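Local atomic coordinates of ribosome inactivating type 1 protein (Iris hollandica, PDB entry 3MVG), a protein that belongs to the type 1 ribosome-inactivating proteins, single-chain plant toxins that consist of the toxic domain alone, without a lectin partner chain. Residues A[61-65]-A[75-79]; A[204-210]-A[244-250]; A[214-220]-A[231-235]. One frame throughout, in Å; residues are numbered along the deposited sequence.

Contact 1: A[61-65]-A[75-79]; sequences PITLV and AYQAQ
T63 and Q77 run side by side from neighbouring strands of an antiparallel hairpin, their side chains pointing the same way off one face of the sheet. Q77 CG sits anti to the backbone N (chi1 -171°) and the chain stays extended beyond it, which carries the amide past the threonine; T63 OG1 and Q77 NE2 end 4.0 Å apart. A water beside the two groups bridges them, 2.9 Å from T63 OG1; from Q77 NE2 it accepts only a weak bond. Farther along this face V65 meets A75, CG2 of the valine resting 4.0 Å from the alanine CB.

L64 and Y76 are on the other face and cross obliquely, L64 CD2 touching Y76 CB. The phenol ring itself leads off from strand 61-65: with CG between the backbone N and carbonyl carbon (chi1 71°), it lies with A78 CB at its edge, and its ring meets that of Y83. I62 also lies on this face, and with Y76 it reaches helix 126-138.

Between the two faces, the backbones of T63 and Q77 exchange two bonds, T63 N to Q77 O at 3.0 Å and Q77 N to T63 O at 2.7 Å. V65 N adds a bond to A75 O, 2.8 Å long, and at the far end a water bridges P61 O and Q79 N. Main-chain bonds therefore supply the directional hold in this part of the mixed sheet, while the side chains add largely apolar packing and one water-mediated polar link.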
loop_
_atom_site.group_PDB
_atom_site.type_symbol
_atom_site.label_atom_id
_atom_site.label_comp_id
_atom_site.label_asym_id
_atom_site.label_seq_id
_atom_site.Cartn_x
_atom_site.Cartn_y
_atom_site.Cartn_z
ATOM N N PRO A 61 1.605 26.312 10.164
ATOM C CA PRO A 61 0.637 25.262 10.440
ATOM C C PRO A 61 -0.821 25.659 10.273
ATOM O O PRO A 61 -1.179 26.833 10.366
ATOM C CB PRO A 61 0.887 24.967 11.913
ATOM C CG PRO A 61 1.234 26.323 12.492
ATOM C CD PRO A 61 1.923 27.096 11.379
ATOM N N ILE A 62 -1.659 24.664 9.983
ATOM C CA ILE A 62 -3.112 24.739 10.200
ATOM C C ILE A 62 -3.521 23.459 10.914
ATOM O O ILE A 62 -2.887 22.419 10.706
ATOM C CB ILE A 62 -3.943 24.943 8.889
ATOM C CG1 ILE A 62 -3.872 23.726 7.961
ATOM C CG2 ILE A 62 -3.520 26.210 8.181
ATOM C CD1 ILE A 62 -5.020 22.764 8.134
ATOM N N THR A 63 -4.549 23.532 11.765
ATOM C CA THR A 63 -4.997 22.377 12.522
ATOM C C THR A 63 -6.369 21.954 12.058
ATOM O O THR A 63 -7.331 22.702 12.231
ATOM C CB THR A 63 -5.015 22.663 14.027
ATOM O OG1 THR A 63 -3.702 23.066 14.437
ATOM C CG2 THR A 63 -5.436 21.418 14.821
ATOM N N LEU A 64 -6.460 20.762 11.479
ATOM C CA LEU A 64 -7.759 20.187 11.166
ATOM C C LEU A 64 -8.392 19.640 12.434
ATOM O O LEU A 64 -7.696 19.095 13.300
ATOM C CB LEU A 64 -7.618 19.044 10.168
ATOM C CG LEU A 64 -6.981 19.335 8.811
ATOM C CD1 LEU A 64 -6.861 18.040 8.023
ATOM C CD2 LEU A 64 -7.801 20.359 8.040
ATOM N N VAL A 65 -9.705 19.790 12.547
ATOM C CA VAL A 65 -10.454 19.158 13.622
ATOM C C VAL A 65 -11.214 18.002 13.006
ATOM O O VAL A 65 -12.023 18.199 12.094
ATOM C CB VAL A 65 -11.425 20.143 14.303
ATOM C CG1 VAL A 65 -12.125 19.475 15.488
ATOM C CG2 VAL A 65 -10.686 21.409 14.734
ATOM N N ALA A 75 -13.848 21.181 11.029
ATOM C CA ALA A 75 -13.377 22.547 11.238
ATOM C C ALA A 75 -11.882 22.580 11.024
ATOM O O ALA A 75 -11.238 21.533 10.940
ATOM C CB ALA A 75 -13.709 23.006 12.647
ATOM N N TYR A 76 -11.320 23.774 10.932
ATOM C CA TYR A 76 -9.867 23.905 10.974
ATOM C C TYR A 76 -9.490 25.209 11.651
ATOM O O TYR A 76 -10.281 26.158 11.666
ATOM C CB TYR A 76 -9.220 23.778 9.571
ATOM C CG TYR A 76 -9.472 24.955 8.669
ATOM C CD1 TYR A 76 -10.570 24.978 7.811
ATOM C CD2 TYR A 76 -8.616 26.058 8.679
ATOM C CE1 TYR A 76 -10.809 26.072 6.986
ATOM C CE2 TYR A 76 -8.851 27.158 7.868
ATOM C CZ TYR A 76 -9.950 27.162 7.025
ATOM O OH TYR A 76 -10.218 28.234 6.211
ATOM N N GLN A 77 -8.283 25.252 12.204
ATOM C CA GLN A 77 -7.719 26.484 12.752
ATOM C C GLN A 77 -6.591 27.000 11.875
ATOM O O GLN A 77 -5.747 26.222 11.412
ATOM C CB GLN A 77 -7.187 26.248 14.158
ATOM C CG GLN A 77 -6.777 27.538 14.877
ATOM C CD GLN A 77 -6.089 27.289 16.195
ATOM O OE1 GLN A 77 -6.385 27.952 17.192
ATOM N NE2 GLN A 77 -5.167 26.339 16.215
ATOM N N ALA A 78 -6.586 28.312 11.652
ATOM C CA ALA A 78 -5.505 28.988 10.941
ATOM C C ALA A 78 -5.266 30.322 11.611
ATOM O O ALA A 78 -6.204 31.088 11.813
ATOM C CB ALA A 78 -5.875 29.198 9.488
ATOM N N GLN A 79 -4.009 30.591 11.957
ATOM C CA GLN A 79 -3.603 31.862 12.580
ATOM C C GLN A 79 -4.537 32.268 13.722
ATOM O O GLN A 79 -5.092 33.372 13.736
ATOM C CB GLN A 79 -3.489 32.974 11.534
ATOM C CG GLN A 79 -2.427 32.711 10.474
ATOM C CD GLN A 79 -2.094 33.945 9.664
ATOM O OE1 GLN A 79 -1.710 34.979 10.219
ATOM N NE2 GLN A 79 -2.220 33.848 8.354
HETATM O O HOH W 1 -1.911 28.805 12.053
HETATM O O HOH W 2 -2.907 25.795 13.830
#

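Contact 2: A[204-210]-A[244-250]; sequences LSTEVQR and LALLLRW
Q209 reaches from its helix to the loop 244-250, near the end of the modelled chain, and clamps it at two points with one amide. OE1 accepts from W250 N at 2.9 Å, in a nearly straight bond. NE2 donates to L248 O at 2.8 Å, with that oxygen in the amide plane. NE2 also turns back to S205 O, approaching it from the opposite face to Q209 N, so three bonds fix the rotation of the carboxamide. One turn earlier S205 OG accepts from L248 N at 3.0 Å; its other partner is the carbonyl of W201. A water also links T206 OG1 and L248 O.

The aromatic contacts gather at W250, whose indole is covered on one face by T206 and R210. T206 CG2 stands over the five-membered ring, 3.8 Å from its centroid, and R210 CD over the six-membered ring at 3.7 Å, both CH-pi contacts. The arginine, bent at chi3 (69°), lays its guanidinium nearly parallel to the indole, the planes 18° apart, with W250 CH2 beneath one guanidinium face.

Apolar packing takes over deeper in. V208 splits its two methyls: CG2 slides past L244 CD2 at 3.8 Å, and CG1 meets L247 CD1 as the two side chains cross at about a right angle. L204 CB also touches L244 CD2.

The loop thus lies along one flank of helix 201-210, while L204, E207 and R210 touch strand 215-223. Behind the loop, A245 and L246 pack on helix 13-27, and the backbone of L247 bonds to P37 and L39.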
loop_
_atom_site.group_PDB
_atom_site.type_symbol
_atom_site.label_atom_id
_atom_site.label_comp_id
_atom_site.label_asym_id
_atom_site.label_seq_id
_atom_site.Cartn_x
_atom_site.Cartn_y
_atom_site.Cartn_z
ATOM N N LEU A 204 -19.359 -0.377 3.034
ATOM C CA LEU A 204 -18.374 -1.395 3.345
ATOM C C LEU A 204 -18.258 -1.596 4.858
ATOM O O LEU A 204 -18.169 -2.736 5.333
ATOM C CB LEU A 204 -17.012 -1.043 2.733
ATOM C CG LEU A 204 -16.904 -1.167 1.202
ATOM C CD1 LEU A 204 -15.694 -0.407 0.674
ATOM C CD2 LEU A 204 -16.863 -2.630 0.742
ATOM N N SER A 205 -18.264 -0.493 5.607
ATOM C CA SER A 205 -18.147 -0.546 7.065
ATOM C C SER A 205 -19.281 -1.371 7.658
ATOM O O SER A 205 -19.055 -2.227 8.520
ATOM C CB SER A 205 -18.190 0.860 7.669
ATOM O OG SER A 205 -16.988 1.591 7.406
ATOM N N THR A 206 -20.500 -1.090 7.208
ATOM C CA THR A 206 -21.689 -1.801 7.676
ATOM C C THR A 206 -21.647 -3.282 7.300
ATOM O O THR A 206 -21.902 -4.148 8.154
ATOM C CB THR A 206 -22.951 -1.108 7.164
ATOM O OG1 THR A 206 -23.035 0.175 7.787
ATOM C CG2 THR A 206 -24.210 -1.921 7.496
ATOM N N GLU A 207 -21.275 -3.584 6.060
ATOM C CA GLU A 207 -21.204 -4.980 5.630
ATOM C C GLU A 207 -20.185 -5.770 6.447
ATOM O O GLU A 207 -20.426 -6.926 6.799
ATOM C CB GLU A 207 -20.918 -5.102 4.132
ATOM C CG GLU A 207 -22.063 -4.626 3.216
ATOM C CD GLU A 207 -23.393 -5.314 3.491
ATOM O OE1 GLU A 207 -23.407 -6.549 3.684
ATOM O OE2 GLU A 207 -24.424 -4.614 3.503
ATOM N N VAL A 208 -19.059 -5.150 6.790
ATOM C CA VAL A 208 -18.089 -5.825 7.649
ATOM C C VAL A 208 -18.706 -6.169 9.013
ATOM O O VAL A 208 -18.511 -7.278 9.526
ATOM C CB VAL A 208 -16.776 -5.018 7.788
ATOM C CG1 VAL A 208 -15.890 -5.580 8.907
ATOM C CG2 VAL A 208 -16.034 -5.010 6.475
ATOM N N GLN A 209 -19.454 -5.227 9.579
ATOM C CA GLN A 209 -20.057 -5.424 10.901
ATOM C C GLN A 209 -21.201 -6.442 10.915
ATOM O O GLN A 209 -21.431 -7.087 11.939
ATOM C CB GLN A 209 -20.489 -4.093 11.521
ATOM C CG GLN A 209 -19.300 -3.269 11.994
ATOM C CD GLN A 209 -19.639 -1.818 12.188
ATOM O OE1 GLN A 209 -20.126 -1.415 13.241
ATOM N NE2 GLN A 209 -19.380 -1.015 11.165
ATOM N N ARG A 210 -21.889 -6.598 9.787
ATOM C CA ARG A 210 -23.039 -7.508 9.690
ATOM C C ARG A 210 -22.679 -8.860 9.083
ATOM O O ARG A 210 -23.534 -9.755 8.997
ATOM C CB ARG A 210 -24.148 -6.872 8.857
ATOM C CG ARG A 210 -24.675 -5.562 9.395
ATOM C CD ARG A 210 -25.933 -5.153 8.660
ATOM N NE ARG A 210 -27.047 -6.045 8.987
ATOM C CZ ARG A 210 -28.324 -5.806 8.695
ATOM N NH1 ARG A 210 -28.676 -4.694 8.060
ATOM N NH2 ARG A 210 -29.255 -6.683 9.044
ATOM N N LEU A 244 -9.603 -1.395 3.546
ATOM C CA LEU A 244 -10.507 -0.788 4.521
ATOM C C LEU A 244 -9.836 -0.827 5.892
ATOM O O LEU A 244 -9.465 -1.901 6.367
ATOM C CB LEU A 244 -11.848 -1.516 4.530
ATOM C CG LEU A 244 -12.901 -0.996 5.500
ATOM C CD1 LEU A 244 -13.305 0.431 5.173
ATOM C CD2 LEU A 244 -14.111 -1.926 5.451
ATOM N N ALA A 245 -9.676 0.341 6.519
ATOM C CA ALA A 245 -8.749 0.477 7.639
ATOM C C ALA A 245 -9.357 1.075 8.889
ATOM O O ALA A 245 -8.724 1.081 9.941
ATOM C CB ALA A 245 -7.520 1.287 7.213
ATOM N N LEU A 246 -10.564 1.614 8.752
ATOM C CA LEU A 246 -11.367 2.130 9.860
ATOM C C LEU A 246 -12.812 1.838 9.521
ATOM O O LEU A 246 -13.195 1.942 8.352
ATOM C CB LEU A 246 -11.218 3.649 10.011
ATOM C CG LEU A 246 -9.835 4.224 10.307
ATOM C CD1 LEU A 246 -9.865 5.733 10.190
ATOM C CD2 LEU A 246 -9.370 3.794 11.687
ATOM N N LEU A 247 -13.607 1.500 10.531
ATOM C CA LEU A 247 -15.021 1.201 10.316
ATOM C C LEU A 247 -15.914 2.243 10.951
ATOM O O LEU A 247 -15.803 2.521 12.149
ATOM C CB LEU A 247 -15.394 -0.164 10.901
ATOM C CG LEU A 247 -14.609 -1.382 10.445
ATOM C CD1 LEU A 247 -15.006 -2.561 11.302
ATOM C CD2 LEU A 247 -14.816 -1.685 8.980
ATOM N N LEU A 248 -16.819 2.807 10.148
ATOM C CA LEU A 248 -17.899 3.634 10.689
ATOM C C LEU A 248 -18.826 2.738 11.513
ATOM O O LEU A 248 -19.386 1.781 10.973
ATOM C CB LEU A 248 -18.679 4.300 9.554
ATOM C CG LEU A 248 -19.806 5.236 9.991
ATOM C CD1 LEU A 248 -19.246 6.473 10.694
ATOM C CD2 LEU A 248 -20.620 5.637 8.783
ATOM N N ARG A 249 -18.980 3.029 12.800
ATOM C CA ARG A 249 -19.782 2.162 13.668
ATOM C C ARG A 249 -21.238 2.149 13.210
ATOM O O ARG A 249 -21.857 3.201 13.013
ATOM C CB ARG A 249 -19.656 2.583 15.131
ATOM C CG ARG A 249 -20.335 1.627 16.118
ATOM C CD ARG A 249 -20.126 2.056 17.557
ATOM N NE ARG A 249 -18.706 2.006 17.905
ATOM C CZ ARG A 249 -18.216 1.728 19.105
ATOM N NH1 ARG A 249 -19.029 1.493 20.134
ATOM N NH2 ARG A 249 -16.902 1.689 19.282
ATOM N N TRP A 250 -21.762 0.940 13.037
ATOM C CA TRP A 250 -23.132 0.736 12.575
ATOM C C TRP A 250 -24.110 0.749 13.754
ATOM O O TRP A 250 -23.912 0.028 14.726
ATOM C CB TRP A 250 -23.223 -0.582 11.798
ATOM C CG TRP A 250 -24.599 -0.905 11.274
ATOM C CD1 TRP A 250 -25.336 -0.165 10.396
ATOM C CD2 TRP A 250 -25.388 -2.058 11.589
ATOM N NE1 TRP A 250 -26.542 -0.781 10.151
ATOM C CE2 TRP A 250 -26.597 -1.946 10.868
ATOM C CE3 TRP A 250 -25.192 -3.173 12.416
ATOM C CZ2 TRP A 250 -27.612 -2.907 10.949
ATOM C CZ3 TRP A 250 -26.202 -4.132 12.492
ATOM C CH2 TRP A 250 -27.397 -3.989 11.765
HETATM O O HOH W 3 -21.598 2.148 9.109
#

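Contact 3: A[214-220]-A[231-235]; sequences GRFLQPV and VISDV
Strands 215-223 and 229-234 form a two-stranded antiparallel hairpin, and here its first strand is interrupted by a corner at L217 and Q218. Beyond the corner V220 and I232 make a hydrogen-bonded pair, V220 N to I232 O and I232 N to V220 O, both 2.8 Å and almost straight. Before it, F216 N donates to S233 O at 2.8 Å. A water donates to both F216 O and S233 O, linking the two strands beside the corner.

F216 lies flat against the second strand: D234 N is centred over one face of its ring, 3.9 Å above the plane, and CE2 touches I232 CG2 at 3.8 Å. The hairpin runs directly into helix 235-240, with D234 as the N-cap. Its OD2 bonds to K237 N, while OD1 makes a salt bridge with R215 NH1 at 3.2 Å. R215 gets there by bending at chi2 and chi3; S233 O lies over one face of its guanidinium, which is inclined 45° to the D234 carboxylate.

At the start of the helix V235 N donates to G214 O at 2.8 Å. On the other side of the corner P219 CB rests against V231 CG1 and S233 OG, while V220 packs on T203 and E207 of helix 201-210.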
loop_
_atom_site.group_PDB
_atom_site.type_symbol
_atom_site.label_atom_id
_atom_site.label_comp_id
_atom_site.label_asym_id
_atom_site.label_seq_id
_atom_site.Cartn_x
_atom_site.Cartn_y
_atom_site.Cartn_z
ATOM N N GLY A 214 -17.731 -14.124 8.018
ATOM C CA GLY A 214 -16.936 -13.263 7.145
ATOM C C GLY A 214 -17.579 -12.907 5.815
ATOM O O GLY A 214 -17.052 -12.071 5.084
ATOM N N ARG A 215 -18.715 -13.523 5.492
ATOM C CA ARG A 215 -19.384 -13.281 4.210
ATOM C C ARG A 215 -20.384 -12.139 4.313
ATOM O O ARG A 215 -21.190 -12.086 5.243
ATOM C CB ARG A 215 -20.097 -14.547 3.704
ATOM C CG ARG A 215 -19.183 -15.755 3.436
ATOM C CD ARG A 215 -18.283 -15.561 2.217
ATOM N NE ARG A 215 -19.044 -15.372 0.980
ATOM C CZ ARG A 215 -18.512 -15.027 -0.192
ATOM N NH1 ARG A 215 -17.204 -14.827 -0.310
ATOM N NH2 ARG A 215 -19.297 -14.881 -1.251
ATOM N N PHE A 216 -20.333 -11.221 3.353
ATOM C CA PHE A 216 -21.253 -10.085 3.331
ATOM C C PHE A 216 -22.687 -10.540 3.072
ATOM O O PHE A 216 -22.934 -11.371 2.193
ATOM C CB PHE A 216 -20.876 -9.117 2.207
ATOM C CG PHE A 216 -19.705 -8.209 2.511
ATOM C CD1 PHE A 216 -18.940 -8.343 3.671
ATOM C CD2 PHE A 216 -19.354 -7.225 1.588
ATOM C CE1 PHE A 216 -17.859 -7.481 3.911
ATOM C CE2 PHE A 216 -18.283 -6.369 1.818
ATOM C CZ PHE A 216 -17.537 -6.495 2.975
ATOM N N LEU A 217 -23.629 -9.967 3.808
ATOM C CA LEU A 217 -25.049 -10.165 3.514
ATOM C C LEU A 217 -25.415 -9.553 2.161
ATOM O O LEU A 217 -26.229 -10.109 1.417
ATOM C CB LEU A 217 -25.923 -9.571 4.618
ATOM C CG LEU A 217 -25.706 -10.013 6.071
ATOM C CD1 LEU A 217 -26.685 -9.278 6.978
ATOM C CD2 LEU A 217 -25.828 -11.527 6.252
ATOM N N GLN A 218 -24.811 -8.407 1.852
ATOM C CA GLN A 218 -25.041 -7.710 0.593
ATOM C C GLN A 218 -23.702 -7.364 -0.055
ATOM O O GLN A 218 -23.049 -6.388 0.339
ATOM C CB GLN A 218 -25.876 -6.443 0.815
ATOM C CG GLN A 218 -27.309 -6.691 1.278
ATOM C CD GLN A 218 -28.142 -7.481 0.276
ATOM O OE1 GLN A 218 -27.992 -7.331 -0.942
ATOM N NE2 GLN A 218 -29.036 -8.320 0.790
ATOM N N PRO A 219 -23.270 -8.172 -1.041
ATOM C CA PRO A 219 -22.035 -7.869 -1.762
ATOM C C PRO A 219 -22.023 -6.453 -2.344
ATOM O O PRO A 219 -23.058 -5.933 -2.765
ATOM C CB PRO A 219 -22.010 -8.933 -2.858
ATOM C CG PRO A 219 -22.678 -10.112 -2.209
ATOM C CD PRO A 219 -23.788 -9.512 -1.382
ATOM N N VAL A 220 -20.844 -5.838 -2.339
ATOM C CA VAL A 220 -20.688 -4.434 -2.695
ATOM C C VAL A 220 -19.969 -4.317 -4.037
ATOM O O VAL A 220 -18.798 -4.684 -4.162
ATOM C CB VAL A 220 -19.892 -3.668 -1.598
ATOM C CG1 VAL A 220 -19.751 -2.190 -1.963
ATOM C CG2 VAL A 220 -20.558 -3.817 -0.234
ATOM N N VAL A 231 -16.579 -6.929 -7.418
ATOM C CA VAL A 231 -17.545 -7.102 -6.344
ATOM C C VAL A 231 -16.815 -7.562 -5.090
ATOM O O VAL A 231 -16.021 -8.505 -5.129
ATOM C CB VAL A 231 -18.657 -8.109 -6.725
ATOM C CG1 VAL A 231 -19.628 -8.310 -5.559
ATOM C CG2 VAL A 231 -19.397 -7.644 -7.984
ATOM N N ILE A 232 -17.079 -6.867 -3.986
ATOM C CA ILE A 232 -16.523 -7.219 -2.680
ATOM C C ILE A 232 -17.586 -7.991 -1.901
ATOM O O ILE A 232 -18.643 -7.452 -1.598
ATOM C CB ILE A 232 -16.104 -5.951 -1.884
ATOM C CG1 ILE A 232 -15.282 -4.980 -2.752
ATOM C CG2 ILE A 232 -15.375 -6.333 -0.589
ATOM C CD1 ILE A 232 -14.000 -5.546 -3.345
ATOM N N SER A 233 -17.286 -9.246 -1.570
ATOM C CA SER A 233 -18.290 -10.158 -1.013
ATOM C C SER A 233 -17.958 -10.663 0.383
ATOM O O SER A 233 -18.749 -11.381 0.991
ATOM C CB SER A 233 -18.481 -11.361 -1.938
ATOM O OG SER A 233 -18.970 -10.949 -3.195
ATOM N N ASP A 234 -16.789 -10.310 0.900
ATOM C CA ASP A 234 -16.389 -10.796 2.216
ATOM C C ASP A 234 -15.447 -9.828 2.925
ATOM O O ASP A 234 -14.878 -8.921 2.293
ATOM C CB ASP A 234 -15.806 -12.219 2.142
ATOM C CG ASP A 234 -14.596 -12.311 1.252
ATOM O OD1 ASP A 234 -14.669 -12.992 0.210
ATOM O OD2 ASP A 234 -13.564 -11.705 1.581
ATOM N N VAL A 235 -15.290 -10.019 4.230
ATOM C CA VAL A 235 -14.471 -9.129 5.040
ATOM C C VAL A 235 -13.009 -9.134 4.616
ATOM O O VAL A 235 -12.376 -8.078 4.541
ATOM C CB VAL A 235 -14.544 -9.491 6.524
ATOM C CG1 VAL A 235 -13.650 -8.561 7.299
ATOM C CG2 VAL A 235 -15.973 -9.404 7.014
HETATM O O HOH W 4 -21.270 -12.590 0.465
#

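Contact 1 is the most buried of the three: a ladder inside the large mixed sheet, held by backbone bonds and small apolar touches. Contacts 2 and 3 lie across the chain's centre from it, about 28 and 38 Å away between centres, and both are only partly buried. They adjoin each other, since helix 201-210 leads into strand 215-223; E207 OE1 probably bonds to Q218 N at 3.0 Å, and E207 CB packs on F216 CD2. Contact 3 is also a hairpin ladder, but a separate one, broken by a corner and with a surface salt bridge added. Contact 2, lacking strand pairing, combines side-chain bonds to loop backbone with CH-pi and apolar packing.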